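PDB 5ENU: alkyl hydroperoxide reductase/ Thiol specific antioxidant/ Mal allergen from Burkholderia ambifaria, which probably reduces hydrogen peroxide and organic hydroperoxides, as a thiol-dependent peroxiredoxin of the thioredoxin fold. Local coordinates for residues Pro18-Pro23 with Pro96-Ala101; Ser128-Asp133 with Ala141-Lys146. All coordinates share one frame; numbering follows the deposited sequence. Where two conformers were deposited one is given.

Both interactions involve the same mixed sheet, yet they sit on opposite sides of the chain's centre, their own centres 16 Å apart and nearest atoms about 5 Å apart. Interaction 1 is mostly buried and joins parts distant in sequence: the residues around strand 21-22 meet strand 97-99, burying 211 Å². Interaction 2 is local, the pairing of two strands of a β hairpin, and buries 411 Å² through two backbone bonds, an indole edge against T129 and L131, and an arginine whose guanidinium meets the rim of a phenylalanine ring. The first combines one backbone bond with sparse apolar packing on I98, whereas the second runs from buried side chains out to an exposed arginine joined through a water to a buried serine.

Interaction 1: Pro18-Pro23 with Pro96-Ala101; sequences PDFTAP and PLISDA
F20 is the first residue of 18-23 to approach 96-101. I98 CD1 approaches its ring obliquely, 4.4 Å from F20 CE1, a long apolar contact. A22 comes closer: its methyl CB points toward the other segment and sits 3.6 Å from I98 CG2. One isoleucine thus serves both residues through different branches. With CG2 anti to the backbone N of I98 (chi1 -78° for CG1), the short branch is turned to A22, while the extended long branch carries CD1 toward F20.

At P23 the contact becomes polar. The amide N of S99 donates a hydrogen bond to P23 O at 2.9 Å, bent to 148° at the hydrogen, with the donor tilted 31° from the carbonyl plane. I98 CA adds a CA-H...O contact to that oxygen at 3.4 Å, so two neighbouring residues of strand 97-99 converge on one carbonyl. The pyrrolidine itself reaches across at CD, 3.7 Å from S99 O.

The S99 hydroxyl turns elsewhere, to D79 O. Strand 21-22 belongs to a small two-stranded antiparallel sheet with 29-30; P23, just past this strand, joins it by a single backbone bond to 97-99, which pairs in parallel with 71-77 in the main sheet. Helix 104-109 packs on F20 and A22 through L105, and L81 of helix 81-91 meets both P23 and S99.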
loop_
_atom_site.group_PDB
_atom_site.type_symbol
_atom_site.label_atom_id
_atom_site.label_comp_id
_atom_site.label_asym_id
_atom_site.label_seq_id
_atom_site.Cartn_x
_atom_site.Cartn_y
_atom_site.Cartn_z
ATOM N N PRO A 18 -1.687 13.172 -5.493
ATOM C CA PRO A 18 -2.497 14.084 -4.674
ATOM C C PRO A 18 -2.366 13.783 -3.181
ATOM O O PRO A 18 -2.283 12.624 -2.768
ATOM C CB PRO A 18 -3.922 13.806 -5.175
ATOM C CG PRO A 18 -3.722 13.358 -6.631
ATOM C CD PRO A 18 -2.498 12.482 -6.516
ATOM N N ASP A 19 -2.307 14.842 -2.361
ATOM C CA ASP A 19 -2.157 14.663 -0.915
ATOM C C ASP A 19 -3.421 14.029 -0.333
ATOM O O ASP A 19 -4.539 14.348 -0.746
ATOM C CB ASP A 19 -1.857 16.005 -0.213
ATOM C CG ASP A 19 -1.562 15.849 1.309
ATOM O OD1 ASP A 19 -0.750 14.988 1.741
ATOM O OD2 ASP A 19 -2.159 16.603 2.106
ATOM N N PHE A 20 -3.228 13.115 0.624
ATOM C CA PHE A 20 -4.285 12.363 1.284
ATOM C C PHE A 20 -3.939 12.220 2.760
ATOM O O PHE A 20 -2.772 12.308 3.148
ATOM C CB PHE A 20 -4.498 10.982 0.635
ATOM C CG PHE A 20 -3.286 10.068 0.675
ATOM C CD1 PHE A 20 -2.966 9.349 1.825
ATOM C CD2 PHE A 20 -2.494 9.890 -0.464
ATOM C CE1 PHE A 20 -1.872 8.488 1.856
ATOM C CE2 PHE A 20 -1.395 9.028 -0.447
ATOM C CZ PHE A 20 -1.080 8.329 0.721
ATOM N N THR A 21 -4.969 11.954 3.571
ATOM C CA THR A 21 -4.817 11.611 4.981
ATOM C C THR A 21 -5.778 10.477 5.289
ATOM O O THR A 21 -6.900 10.467 4.786
ATOM C CB THR A 21 -5.133 12.814 5.874
ATOM O OG1 THR A 21 -4.341 13.933 5.455
ATOM C CG2 THR A 21 -4.798 12.519 7.299
ATOM N N ALA A 22 -5.351 9.512 6.097
ATOM C CA ALA A 22 -6.196 8.350 6.337
ATOM C C ALA A 22 -5.902 7.780 7.716
ATOM O O ALA A 22 -4.789 7.937 8.244
ATOM C CB ALA A 22 -5.974 7.266 5.273
ATOM N N PRO A 23 -6.867 7.070 8.311
ATOM C CA PRO A 23 -6.625 6.428 9.604
ATOM C C PRO A 23 -5.650 5.266 9.448
ATOM O O PRO A 23 -5.642 4.549 8.443
ATOM C CB PRO A 23 -8.017 5.920 10.016
ATOM C CG PRO A 23 -8.985 6.613 9.089
ATOM C CD PRO A 23 -8.238 6.837 7.831
ATOM N N PRO A 96 3.327 0.726 9.478
ATOM C CA PRO A 96 1.892 0.964 9.704
ATOM C C PRO A 96 1.008 0.327 8.642
ATOM O O PRO A 96 1.432 0.049 7.523
ATOM C CB PRO A 96 1.753 2.494 9.617
ATOM C CG PRO A 96 3.142 3.042 9.475
ATOM C CD PRO A 96 4.038 1.939 9.033
ATOM N N LEU A 97 -0.261 0.138 9.015
ATOM C CA LEU A 97 -1.317 -0.275 8.094
ATOM C C LEU A 97 -2.410 0.793 8.099
ATOM O O LEU A 97 -2.961 1.110 9.160
ATOM C CB LEU A 97 -1.926 -1.619 8.517
ATOM C CG LEU A 97 -0.956 -2.801 8.583
ATOM C CD1 LEU A 97 -1.698 -4.026 9.133
ATOM C CD2 LEU A 97 -0.322 -3.108 7.205
ATOM N N ILE A 98 -2.743 1.313 6.912
ATOM C CA ILE A 98 -3.846 2.269 6.758
ATOM C C ILE A 98 -5.162 1.506 6.633
ATOM O O ILE A 98 -5.254 0.536 5.861
ATOM C CB ILE A 98 -3.615 3.168 5.527
ATOM C CG1 ILE A 98 -2.579 4.255 5.857
ATOM C CG2 ILE A 98 -4.928 3.782 5.062
ATOM C CD1 ILE A 98 -2.107 5.078 4.639
ATOM N N SER A 99 -6.175 1.948 7.376
ATOM C CA SER A 99 -7.538 1.431 7.233
ATOM C C SER A 99 -8.279 2.296 6.218
ATOM O O SER A 99 -8.690 3.418 6.523
ATOM C CB SER A 99 -8.272 1.431 8.571
ATOM O OG SER A 99 -9.619 1.048 8.351
ATOM N N ASP A 100 -8.438 1.782 5.010
ATOM C CA ASP A 100 -9.129 2.504 3.942
ATOM C C ASP A 100 -10.571 2.031 3.834
ATOM O O ASP A 100 -11.093 1.757 2.759
ATOM C CB ASP A 100 -8.379 2.308 2.629
ATOM C CG ASP A 100 -8.773 3.323 1.574
ATOM O OD1 ASP A 100 -8.854 4.528 1.880
ATOM O OD2 ASP A 100 -8.995 2.913 0.422
ATOM N N ALA A 101 -11.244 1.949 4.986
ATOM C CA ALA A 101 -12.625 1.456 5.029
ATOM C C ALA A 101 -13.564 2.244 4.120
ATOM O O ALA A 101 -14.554 1.682 3.624
ATOM C CB ALA A 101 -13.156 1.465 6.468
#

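Interaction 2: Ser128-Asp133 with Ala141-Lys146; sequences STFLID and AWRGIK
T129 and W142 form an antiparallel hydrogen-bonded pair: T129 N donates to W142 O, and W142 N to T129 O, both at 2.9 Å and both in the carbonyl plane. Their N-H...O angles, 158° and 163°, mark a regular pairing. On the face bearing these two residues, the indole presents its edge to the neighbouring strand, with W142 CE3 3.3 Å from T129 O and W142 CZ3 3.8 Å from L131 CB.

The other face carries F130, A141 and R143. F130 CE1 meets A141 CB at 3.9 Å, while the ring's rim lies over one face of the R143 guanidinium, F130 CE1 to R143 NH2 being 3.6 Å. The planes stand 72° apart. R143 CG is anti to the carbonyl carbon, and the extended chain beyond it carries the guanidinium alongside F130.

Farther out, the F109 ring meets that of F130; H150 bonds T129 OG1 and meets W142 edge-to-face. A water donates to S128 OG, which also hydrogen-bonds E126 O, at 2.8 Å. F109 O and this water both take R143 NH1 and probably fix the guanidinium, which meets the rim of F130 and not its pi face, so no cation-pi contact is made.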
loop_
_atom_site.group_PDB
_atom_site.type_symbol
_atom_site.label_atom_id
_atom_site.label_comp_id
_atom_site.label_asym_id
_atom_site.label_seq_id
_atom_site.Cartn_x
_atom_site.Cartn_y
_atom_site.Cartn_z
ATOM N N SER A 128 -1.714 -4.456 -5.496
ATOM C CA SER A 128 -0.977 -3.469 -6.275
ATOM C C SER A 128 -0.058 -2.710 -5.332
ATOM O O SER A 128 -0.396 -2.499 -4.159
ATOM C CB SER A 128 -1.916 -2.455 -6.950
ATOM O OG SER A 128 -2.897 -3.102 -7.732
ATOM N N THR A 129 1.071 -2.240 -5.867
ATOM C CA THR A 129 2.061 -1.496 -5.087
ATOM C C THR A 129 2.494 -0.264 -5.854
ATOM O O THR A 129 2.534 -0.276 -7.086
ATOM C CB THR A 129 3.249 -2.384 -4.763
ATOM O OG1 THR A 129 2.763 -3.525 -4.063
ATOM C CG2 THR A 129 4.314 -1.662 -3.925
ATOM N N PHE A 130 2.810 0.794 -5.110
ATOM C CA PHE A 130 3.184 2.084 -5.671
ATOM C C PHE A 130 4.427 2.593 -4.964
ATOM O O PHE A 130 4.494 2.574 -3.733
ATOM C CB PHE A 130 2.020 3.051 -5.490
ATOM C CG PHE A 130 0.777 2.571 -6.176
ATOM C CD1 PHE A 130 0.563 2.855 -7.530
ATOM C CD2 PHE A 130 -0.145 1.762 -5.507
ATOM C CE1 PHE A 130 -0.571 2.366 -8.184
ATOM C CE2 PHE A 130 -1.267 1.271 -6.174
ATOM C CZ PHE A 130 -1.477 1.588 -7.503
ATOM N N LEU A 131 5.426 2.975 -5.741
ATOM C CA LEU A 131 6.661 3.549 -5.229
ATOM C C LEU A 131 6.621 5.043 -5.505
ATOM O O LEU A 131 6.623 5.467 -6.669
ATOM C CB LEU A 131 7.886 2.898 -5.865
ATOM C CG LEU A 131 9.233 3.544 -5.549
ATOM C CD1 LEU A 131 9.438 3.644 -4.045
ATOM C CD2 LEU A 131 10.364 2.750 -6.189
ATOM N N ILE A 132 6.562 5.826 -4.434
ATOM C CA ILE A 132 6.480 7.279 -4.484
ATOM C C ILE A 132 7.798 7.809 -3.938
ATOM O O ILE A 132 8.271 7.336 -2.896
ATOM C CB ILE A 132 5.279 7.764 -3.650
ATOM C CG1 ILE A 132 3.965 7.191 -4.203
ATOM C CG2 ILE A 132 5.253 9.287 -3.565
ATOM C CD1 ILE A 132 2.811 7.268 -3.235
ATOM N N ASP A 133 8.416 8.759 -4.638
ATOM C CA ASP A 133 9.725 9.236 -4.197
ATOM C C ASP A 133 9.611 10.300 -3.105
ATOM O O ASP A 133 8.518 10.683 -2.668
ATOM C CB ASP A 133 10.613 9.641 -5.380
ATOM C CG ASP A 133 10.146 10.902 -6.095
ATOM O OD1 ASP A 133 9.290 11.661 -5.571
ATOM O OD2 ASP A 133 10.699 11.164 -7.195
ATOM N N ALA A 141 4.508 1.731 -10.639
ATOM C CA ALA A 141 3.320 1.014 -10.211
ATOM C C ALA A 141 3.467 -0.445 -10.602
ATOM O O ALA A 141 4.028 -0.765 -11.658
ATOM C CB ALA A 141 2.063 1.576 -10.885
ATOM N N TRP A 142 2.957 -1.329 -9.746
ATOM C CA TRP A 142 2.858 -2.752 -10.049
ATOM C C TRP A 142 1.404 -3.124 -9.786
ATOM O O TRP A 142 0.976 -3.109 -8.630
ATOM C CB TRP A 142 3.728 -3.548 -9.078
ATOM C CG TRP A 142 5.224 -3.362 -9.144
ATOM C CD1 TRP A 142 6.123 -4.207 -9.739
ATOM C CD2 TRP A 142 6.003 -2.346 -8.480
ATOM N NE1 TRP A 142 7.405 -3.757 -9.515
ATOM C CE2 TRP A 142 7.361 -2.620 -8.746
ATOM C CE3 TRP A 142 5.678 -1.222 -7.696
ATOM C CZ2 TRP A 142 8.412 -1.813 -8.267
ATOM C CZ3 TRP A 142 6.728 -0.416 -7.209
ATOM C CH2 TRP A 142 8.081 -0.714 -7.507
ATOM N N ARG A 143 0.634 -3.437 -10.826
ATOM C CA ARG A 143 -0.798 -3.680 -10.642
ATOM C C ARG A 143 -1.141 -5.153 -10.825
ATOM O O ARG A 143 -0.670 -5.795 -11.773
ATOM C CB ARG A 143 -1.635 -2.814 -11.584
ATOM C CG ARG A 143 -1.472 -1.320 -11.297
ATOM C CD ARG A 143 -2.422 -0.487 -12.172
ATOM N NE ARG A 143 -2.379 0.957 -11.889
ATOM C CZ ARG A 143 -3.130 1.571 -10.970
ATOM N NH1 ARG A 143 -3.981 0.878 -10.211
ATOM N NH2 ARG A 143 -3.015 2.883 -10.781
ATOM N N GLY A 144 -1.944 -5.690 -9.907
ATOM C CA GLY A 144 -2.356 -7.078 -10.062
ATOM C C GLY A 144 -1.189 -8.042 -10.014
ATOM O O GLY A 144 -1.171 -9.042 -10.739
ATOM N N ILE A 145 -0.196 -7.761 -9.186
ATOM C CA ILE A 145 0.966 -8.635 -9.156
ATOM C C ILE A 145 0.734 -9.829 -8.235
ATOM O O ILE A 145 -0.109 -9.810 -7.324
ATOM C CB ILE A 145 2.262 -7.873 -8.809
ATOM C CG1 ILE A 145 2.049 -6.818 -7.714
ATOM C CG2 ILE A 145 2.858 -7.218 -10.090
ATOM C CD1 ILE A 145 1.635 -7.340 -6.339
ATOM N N LYS A 146 1.509 -10.877 -8.477
ATOM C CA LYS A 146 1.554 -12.000 -7.554
ATOM C C LYS A 146 2.569 -11.706 -6.456
ATOM O O LYS A 146 3.468 -10.876 -6.618
ATOM C CB LYS A 146 1.904 -13.309 -8.269
ATOM C CG LYS A 146 3.360 -13.399 -8.778
ATOM C CD LYS A 146 3.643 -14.819 -9.306
ATOM C CE LYS A 146 5.076 -14.970 -9.805
ATOM N NZ LYS A 146 5.383 -16.394 -10.110
HETATM O O HOH W 1 -4.581 -1.940 -9.677
#